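Local structure of omega transaminase (Pseudomonas sp., 5LHA) at residues 38-43 / 48-53; 208-213 / 251-256; 274-279 / 346-351. The protein probably catalyses transfer of amino groups between amines and keto acids, using a pyridoxal phosphate cofactor held here as pyridoxamine phosphate. One frame throughout, in Å; residues are numbered along the deposited sequence.

Interaction 1. Residues 38-43 / 48-53; sequences VIARGD and TDIDGQ
A classic beta bulge, with A40 and R41 both facing T48, interrupts the hairpin of strands 37-43 and 46-49. T48 O takes two backbone donors, A40 N at 2.7 Å and R41 N at 3.1 Å, both lying in its carbonyl plane, and T48 N returns a bond to R41 O. Past the bulge, I39 and D49 form a non-hydrogen-bonded pair. V38 O then receives I50 N at 2.8 Å, almost head-on to the carbonyl (172° at the oxygen).

The apolar grip is V38 against I50, two branched side chains lying obliquely across each other. CG1 of V38 meets CG2 of I50 at 3.6 Å, and the same I50 CG2 lies 4.2 Å from A40 CB. With chi1 at 59°, I50 CG1 sits between its own backbone N and carbonyl carbon, and this brings CD1 up to CB and CG2 of V38. Cutting I50 back to alanine is likely to strip both V38 methyls of their partner and open a gap next to A40. V38 also pairs with a strand of the second subunit, carrying the sheet across the interface. After the type I turn from D49 to G52, closed by G52 N to D49 O, Q53 N reaches D49 OD1 at 2.9 Å from above the carboxylate plane.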
# COMPACT_ATOMS: atom_id res chain seq x y z
N VAL A 38 22.19 -30.29 -19.30
CA VAL A 38 21.13 -31.25 -18.98
C VAL A 38 21.70 -32.37 -18.12
O VAL A 38 22.40 -33.27 -18.62
CB VAL A 38 20.48 -31.80 -20.25
CG1 VAL A 38 19.21 -32.58 -19.90
CG2 VAL A 38 20.18 -30.67 -21.23
N ILE A 39 21.34 -32.36 -16.84
CA ILE A 39 21.81 -33.36 -15.88
C ILE A 39 20.90 -34.58 -15.96
O ILE A 39 19.68 -34.47 -15.81
CB ILE A 39 21.81 -32.77 -14.47
CG1 ILE A 39 22.78 -31.58 -14.38
CG2 ILE A 39 22.13 -33.85 -13.44
CD1 ILE A 39 24.22 -31.88 -14.71
N ALA A 40 21.50 -35.75 -16.18
CA ALA A 40 20.73 -36.98 -16.32
C ALA A 40 20.59 -37.77 -15.03
O ALA A 40 19.49 -38.24 -14.72
CB ALA A 40 21.38 -37.88 -17.38
N ARG A 41 21.67 -37.92 -14.27
CA ARG A 41 21.67 -38.87 -13.17
C ARG A 41 22.50 -38.29 -12.03
O ARG A 41 23.41 -37.48 -12.24
CB ARG A 41 22.23 -40.22 -13.65
CG ARG A 41 21.30 -40.94 -14.63
CD ARG A 41 21.87 -42.25 -15.13
NE ARG A 41 21.95 -43.26 -14.09
CZ ARG A 41 20.93 -44.04 -13.74
NH1 ARG A 41 19.76 -43.95 -14.36
NH2 ARG A 41 21.09 -44.94 -12.77
N GLY A 42 22.16 -38.69 -10.82
CA GLY A 42 22.92 -38.30 -9.64
C GLY A 42 23.14 -39.49 -8.73
O GLY A 42 22.24 -40.31 -8.54
N ASP A 43 24.34 -39.58 -8.18
CA ASP A 43 24.64 -40.65 -7.23
C ASP A 43 25.72 -40.18 -6.27
O ASP A 43 26.77 -39.71 -6.70
CB ASP A 43 25.07 -41.91 -7.99
CG ASP A 43 25.15 -43.12 -7.11
OD1 ASP A 43 24.13 -43.83 -6.98
OD2 ASP A 43 26.23 -43.37 -6.54
N THR A 48 25.89 -36.56 -13.46
CA THR A 48 26.31 -36.86 -14.82
C THR A 48 25.30 -36.27 -15.79
O THR A 48 24.09 -36.44 -15.60
CB THR A 48 26.46 -38.37 -15.01
OG1 THR A 48 27.20 -38.91 -13.92
CG2 THR A 48 27.20 -38.70 -16.32
N ASP A 49 25.78 -35.59 -16.83
CA ASP A 49 24.88 -34.96 -17.78
C ASP A 49 24.49 -35.96 -18.87
O ASP A 49 24.89 -37.12 -18.86
CB ASP A 49 25.50 -33.68 -18.34
CG ASP A 49 26.77 -33.93 -19.13
OD1 ASP A 49 27.06 -35.07 -19.51
OD2 ASP A 49 27.50 -32.94 -19.38
N ILE A 50 23.66 -35.51 -19.81
CA ILE A 50 23.22 -36.36 -20.92
C ILE A 50 24.34 -36.70 -21.89
O ILE A 50 24.14 -37.54 -22.77
CB ILE A 50 22.07 -35.71 -21.73
CG1 ILE A 50 22.53 -34.35 -22.30
CG2 ILE A 50 20.83 -35.60 -20.88
CD1 ILE A 50 21.63 -33.74 -23.39
N ASP A 51 25.49 -36.05 -21.76
CA ASP A 51 26.66 -36.38 -22.55
C ASP A 51 27.59 -37.33 -21.81
O ASP A 51 28.71 -37.57 -22.28
CB ASP A 51 27.42 -35.11 -22.95
CG ASP A 51 26.62 -34.22 -23.90
OD1 ASP A 51 26.14 -34.73 -24.93
OD2 ASP A 51 26.49 -33.01 -23.61
N GLY A 52 27.15 -37.88 -20.69
CA GLY A 52 27.95 -38.82 -19.93
C GLY A 52 29.14 -38.24 -19.19
O GLY A 52 29.97 -39.01 -18.69
N GLN A 53 29.27 -36.92 -19.13
CA GLN A 53 30.37 -36.31 -18.39
C GLN A 53 29.99 -36.20 -16.91
O GLN A 53 28.87 -35.79 -16.58
CB GLN A 53 30.71 -34.93 -18.96
CG GLN A 53 31.07 -34.94 -20.44
CD GLN A 53 32.45 -35.53 -20.70
OE1 GLN A 53 33.42 -35.12 -20.07
NE2 GLN A 53 32.53 -36.48 -21.63

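Interaction 2. Residues 208-213 / 251-256; sequences HCIRQL and REVCDR
V253 of helix 246-256 points at helix 202-220 and divides its two methyls between I210 and L213, residues three apart on the facing helix. CG2 of V253 meets CG2 of I210 at 3.7 Å, methyl to methyl. CG1 goes to L213, with CD2 at 3.7 Å and CG at 3.9 Å from it. All three side chains start toward the opposite helix, and each of the two pairs runs antiparallel, so the groups overlap along their flanks as they pass.

The torsions fit this division. V253 has CG1 anti to its backbone N (chi1 174°), and its two methyls fork toward different neighbours. In L213 the CG is likewise anti to N (chi1 169°), carrying the isopropyl end (CG, CD1, CD2) across to the valine. No hydrogen bond joins the two segments; the contact is purely apolar, its three residues are buried, and the nearest CA atoms, those of I210 and V253, stay 7.8 Å apart.

Around these three residues, L213 also rests on L250 and on L187 of strand 184-187, while R256 makes a salt bridge to E214 at the margin. Helix 246-256 joins the parallel neighbouring strands 225-230 and 260-264, and helix 202-220 leads into the first of them. This is the packing of successive crossover helices against the central sheet in the large domain of fold type I PLP enzymes.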
# COMPACT_ATOMS: atom_id res chain seq x y z
N HIS A 208 27.86 -0.57 14.65
CA HIS A 208 27.26 0.32 13.67
C HIS A 208 25.88 -0.19 13.25
O HIS A 208 24.92 0.58 13.17
CB HIS A 208 28.17 0.45 12.45
CG HIS A 208 29.37 1.32 12.67
ND1 HIS A 208 29.29 2.61 13.13
CD2 HIS A 208 30.69 1.07 12.49
CE1 HIS A 208 30.50 3.13 13.23
NE2 HIS A 208 31.37 2.21 12.85
N CYS A 209 25.78 -1.50 12.99
CA CYS A 209 24.53 -2.05 12.47
C CYS A 209 23.43 -2.01 13.52
O CYS A 209 22.30 -1.60 13.23
CB CYS A 209 24.77 -3.48 11.99
SG CYS A 209 25.84 -3.62 10.53
N ILE A 210 23.76 -2.39 14.76
CA ILE A 210 22.78 -2.38 15.85
C ILE A 210 22.30 -0.97 16.14
O ILE A 210 21.10 -0.73 16.35
CB ILE A 210 23.39 -3.04 17.10
CG1 ILE A 210 23.60 -4.52 16.82
CG2 ILE A 210 22.49 -2.87 18.30
CD1 ILE A 210 22.31 -5.23 16.52
N ARG A 211 23.22 0.00 16.17
CA ARG A 211 22.81 1.39 16.37
C ARG A 211 21.85 1.84 15.27
O ARG A 211 20.85 2.51 15.55
CB ARG A 211 24.03 2.30 16.44
CG ARG A 211 23.71 3.76 16.33
CD ARG A 211 24.95 4.62 16.46
NE ARG A 211 24.80 5.90 15.79
CZ ARG A 211 25.74 6.84 15.75
NH1 ARG A 211 26.91 6.63 16.34
NH2 ARG A 211 25.51 7.98 15.11
N GLN A 212 22.14 1.47 14.02
CA GLN A 212 21.21 1.74 12.93
C GLN A 212 19.85 1.09 13.18
O GLN A 212 18.81 1.66 12.87
CB GLN A 212 21.79 1.26 11.60
CG GLN A 212 20.88 1.48 10.38
CD GLN A 212 21.43 0.84 9.11
OE1 GLN A 212 21.25 -0.35 8.87
NE2 GLN A 212 22.09 1.64 8.29
N LEU A 213 19.86 -0.13 13.72
CA LEU A 213 18.61 -0.84 13.98
C LEU A 213 17.77 -0.13 15.05
O LEU A 213 16.55 0.02 14.90
CB LEU A 213 18.92 -2.29 14.36
CG LEU A 213 17.79 -3.15 14.93
CD1 LEU A 213 16.68 -3.32 13.93
CD2 LEU A 213 18.36 -4.51 15.31
N ARG A 251 18.97 -10.40 18.88
CA ARG A 251 18.02 -10.94 19.86
C ARG A 251 17.73 -9.93 20.97
O ARG A 251 16.57 -9.76 21.37
CB ARG A 251 18.60 -12.23 20.44
CG ARG A 251 17.76 -12.96 21.51
CD ARG A 251 16.51 -13.62 20.95
NE ARG A 251 15.36 -12.73 20.90
CZ ARG A 251 14.17 -13.10 20.43
NH1 ARG A 251 13.99 -14.33 19.97
NH2 ARG A 251 13.17 -12.24 20.42
N GLU A 252 18.76 -9.27 21.48
CA GLU A 252 18.57 -8.34 22.59
C GLU A 252 17.72 -7.15 22.17
O GLU A 252 16.81 -6.74 22.90
CB GLU A 252 19.91 -7.85 23.11
CG GLU A 252 20.74 -8.91 23.79
CD GLU A 252 22.19 -8.47 23.95
OE1 GLU A 252 22.52 -7.34 23.51
OE2 GLU A 252 22.98 -9.26 24.49
N VAL A 253 18.00 -6.59 20.99
CA VAL A 253 17.28 -5.40 20.55
C VAL A 253 15.82 -5.71 20.30
O VAL A 253 14.93 -4.93 20.66
CB VAL A 253 17.96 -4.80 19.30
CG1 VAL A 253 17.14 -3.66 18.74
CG2 VAL A 253 19.36 -4.31 19.65
N CYS A 254 15.54 -6.87 19.69
CA CYS A 254 14.15 -7.28 19.47
C CYS A 254 13.42 -7.45 20.80
O CYS A 254 12.23 -7.14 20.91
CB CYS A 254 14.11 -8.58 18.67
SG CYS A 254 14.57 -8.44 16.92
N ASP A 255 14.13 -7.94 21.82
CA ASP A 255 13.50 -8.14 23.13
C ASP A 255 13.12 -6.82 23.78
O ASP A 255 12.07 -6.73 24.44
CB ASP A 255 14.44 -8.92 24.05
CG ASP A 255 14.50 -10.40 23.71
OD1 ASP A 255 13.51 -10.94 23.19
OD2 ASP A 255 15.55 -11.01 23.99
N ARG A 256 13.94 -5.78 23.60
CA ARG A 256 13.62 -4.46 24.12
C ARG A 256 12.25 -3.99 23.66
O ARG A 256 11.60 -3.18 24.34
CB ARG A 256 14.69 -3.45 23.68
CG ARG A 256 15.21 -2.54 24.79
CD ARG A 256 16.51 -1.88 24.35
NE ARG A 256 17.53 -2.89 24.10
CZ ARG A 256 18.67 -2.67 23.44
NH1 ARG A 256 18.93 -1.47 22.95
NH2 ARG A 256 19.53 -3.67 23.26

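Interaction 3. Residues 274-279 / 346-351; sequences GCMLGS and DIVEAE
The carboxylate of E349 is the flat group of this contact, and M276 covers neither of its faces. The methionine methyl instead meets the stem below it, CE to CG of E349 at 3.9 Å, with the two side chains crossing at about a right angle. The carboxylate is engaged by R105, whose NH2 forms a salt bridge with OE1. Extended beyond CG, E349 carries its carboxylate away from the backbone toward that arginine, with the aliphatic part against the methionine.

In this fold type I PLP enzyme, the contact joins the loop leading into the short helix 278-281 with the last turn of helix 335-350. It is small and lacks any hydrogen bond between the segments: a single flexible side chain bridges backbones whose nearest CA atoms, of M276 and E349, are 9.1 Å apart. M109 of helix 97-109 touches both M276 and E349.

Two residues on from M276, where helix 278-281 begins, E265, which lies in sequence between D264 and V266 of the PMP pocket, takes G278 N on OE1 and hydrogen-bonds S279 OG through OE2. The methionine chain bends at chi2 (67°) and again at chi3 (77°), and SD comes to stand 4.1 Å from CG1 of V348.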
# COMPACT_ATOMS: atom_id res chain seq x y z
N GLY A 274 27.69 -25.59 10.26
CA GLY A 274 28.39 -26.17 11.40
C GLY A 274 27.51 -26.46 12.59
O GLY A 274 28.03 -26.87 13.64
N CYS A 275 26.20 -26.23 12.49
CA CYS A 275 25.31 -26.40 13.62
C CYS A 275 23.94 -26.79 13.07
O CYS A 275 23.61 -26.48 11.92
CB CYS A 275 25.28 -25.11 14.43
SG CYS A 275 24.51 -25.19 16.05
N MET A 276 23.14 -27.48 13.90
CA MET A 276 21.81 -27.89 13.45
C MET A 276 20.93 -26.69 13.09
O MET A 276 20.03 -26.81 12.26
CB MET A 276 21.13 -28.74 14.53
CG MET A 276 19.92 -29.53 14.03
SD MET A 276 20.34 -30.83 12.85
CE MET A 276 20.99 -32.10 13.93
N LEU A 277 21.18 -25.55 13.71
CA LEU A 277 20.61 -24.28 13.30
C LEU A 277 21.72 -23.24 13.23
O LEU A 277 22.68 -23.29 14.01
CB LEU A 277 19.52 -23.79 14.24
CG LEU A 277 18.21 -24.55 14.31
CD1 LEU A 277 17.33 -23.94 15.38
CD2 LEU A 277 17.53 -24.52 12.95
N GLY A 278 21.61 -22.34 12.26
CA GLY A 278 22.50 -21.19 12.23
C GLY A 278 22.30 -20.28 13.43
O GLY A 278 23.26 -19.72 13.96
N SER A 279 21.04 -20.10 13.86
CA SER A 279 20.75 -19.26 15.02
C SER A 279 21.31 -19.88 16.30
O SER A 279 21.89 -19.18 17.13
CB SER A 279 19.24 -19.08 15.16
OG SER A 279 18.62 -20.34 15.26
N ASP A 346 17.36 -38.71 10.24
CA ASP A 346 18.11 -39.79 10.84
C ASP A 346 19.55 -39.81 10.33
O ASP A 346 20.50 -39.92 11.12
CB ASP A 346 17.40 -41.12 10.59
CG ASP A 346 16.10 -41.22 11.38
OD1 ASP A 346 15.91 -40.41 12.31
OD2 ASP A 346 15.28 -42.12 11.10
N ILE A 347 19.74 -39.68 9.02
CA ILE A 347 21.10 -39.66 8.46
C ILE A 347 21.87 -38.45 8.99
O ILE A 347 23.06 -38.56 9.32
CB ILE A 347 21.05 -39.68 6.92
CG1 ILE A 347 20.55 -41.04 6.42
CG2 ILE A 347 22.42 -39.37 6.32
CD1 ILE A 347 20.18 -41.05 4.95
N VAL A 348 21.22 -37.29 9.07
CA VAL A 348 21.89 -36.06 9.50
C VAL A 348 22.47 -36.24 10.90
O VAL A 348 23.62 -35.87 11.17
CB VAL A 348 20.91 -34.88 9.44
CG1 VAL A 348 21.52 -33.61 10.08
CG2 VAL A 348 20.47 -34.60 8.00
N GLU A 349 21.68 -36.78 11.81
CA GLU A 349 22.13 -36.95 13.19
C GLU A 349 23.09 -38.13 13.33
O GLU A 349 24.05 -38.07 14.10
CB GLU A 349 20.92 -37.11 14.10
CG GLU A 349 20.09 -35.84 14.18
CD GLU A 349 18.91 -35.97 15.11
OE1 GLU A 349 18.21 -37.01 15.04
OE2 GLU A 349 18.66 -35.04 15.91
N ALA A 350 22.82 -39.23 12.61
CA ALA A 350 23.67 -40.41 12.74
C ALA A 350 25.08 -40.13 12.23
O ALA A 350 26.06 -40.58 12.83
CB ALA A 350 23.06 -41.59 11.99
N GLU A 351 25.20 -39.41 11.12
CA GLU A 351 26.49 -39.17 10.48
C GLU A 351 27.13 -37.84 10.86
O GLU A 351 28.14 -37.46 10.26
CB GLU A 351 26.32 -39.28 8.97
CG GLU A 351 25.81 -40.67 8.59
CD GLU A 351 25.62 -40.86 7.11
OE1 GLU A 351 25.81 -39.90 6.34
OE2 GLU A 351 25.24 -41.98 6.72

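From the N terminus the three contacts follow in series, none enclosing or crossing another. Interaction 1 closes a tight hairpin of four intervening residues, at the edge, within this chain, of the sheet that includes strand 421-426. Interaction 2 closes 37 residues, including strand 225-230, and ties two helices of the other sheet's flank; its centre is 48 Å from that of interaction 1, across the middle of the chain. Interaction 3 closes the longest loop, 66 residues containing K293 of the PMP pocket, and joins the loop before helix 278-281 to helix 335-350. It comes within about 8 Å of interaction 2 and 13 Å of interaction 1, nearest atoms, without touching either.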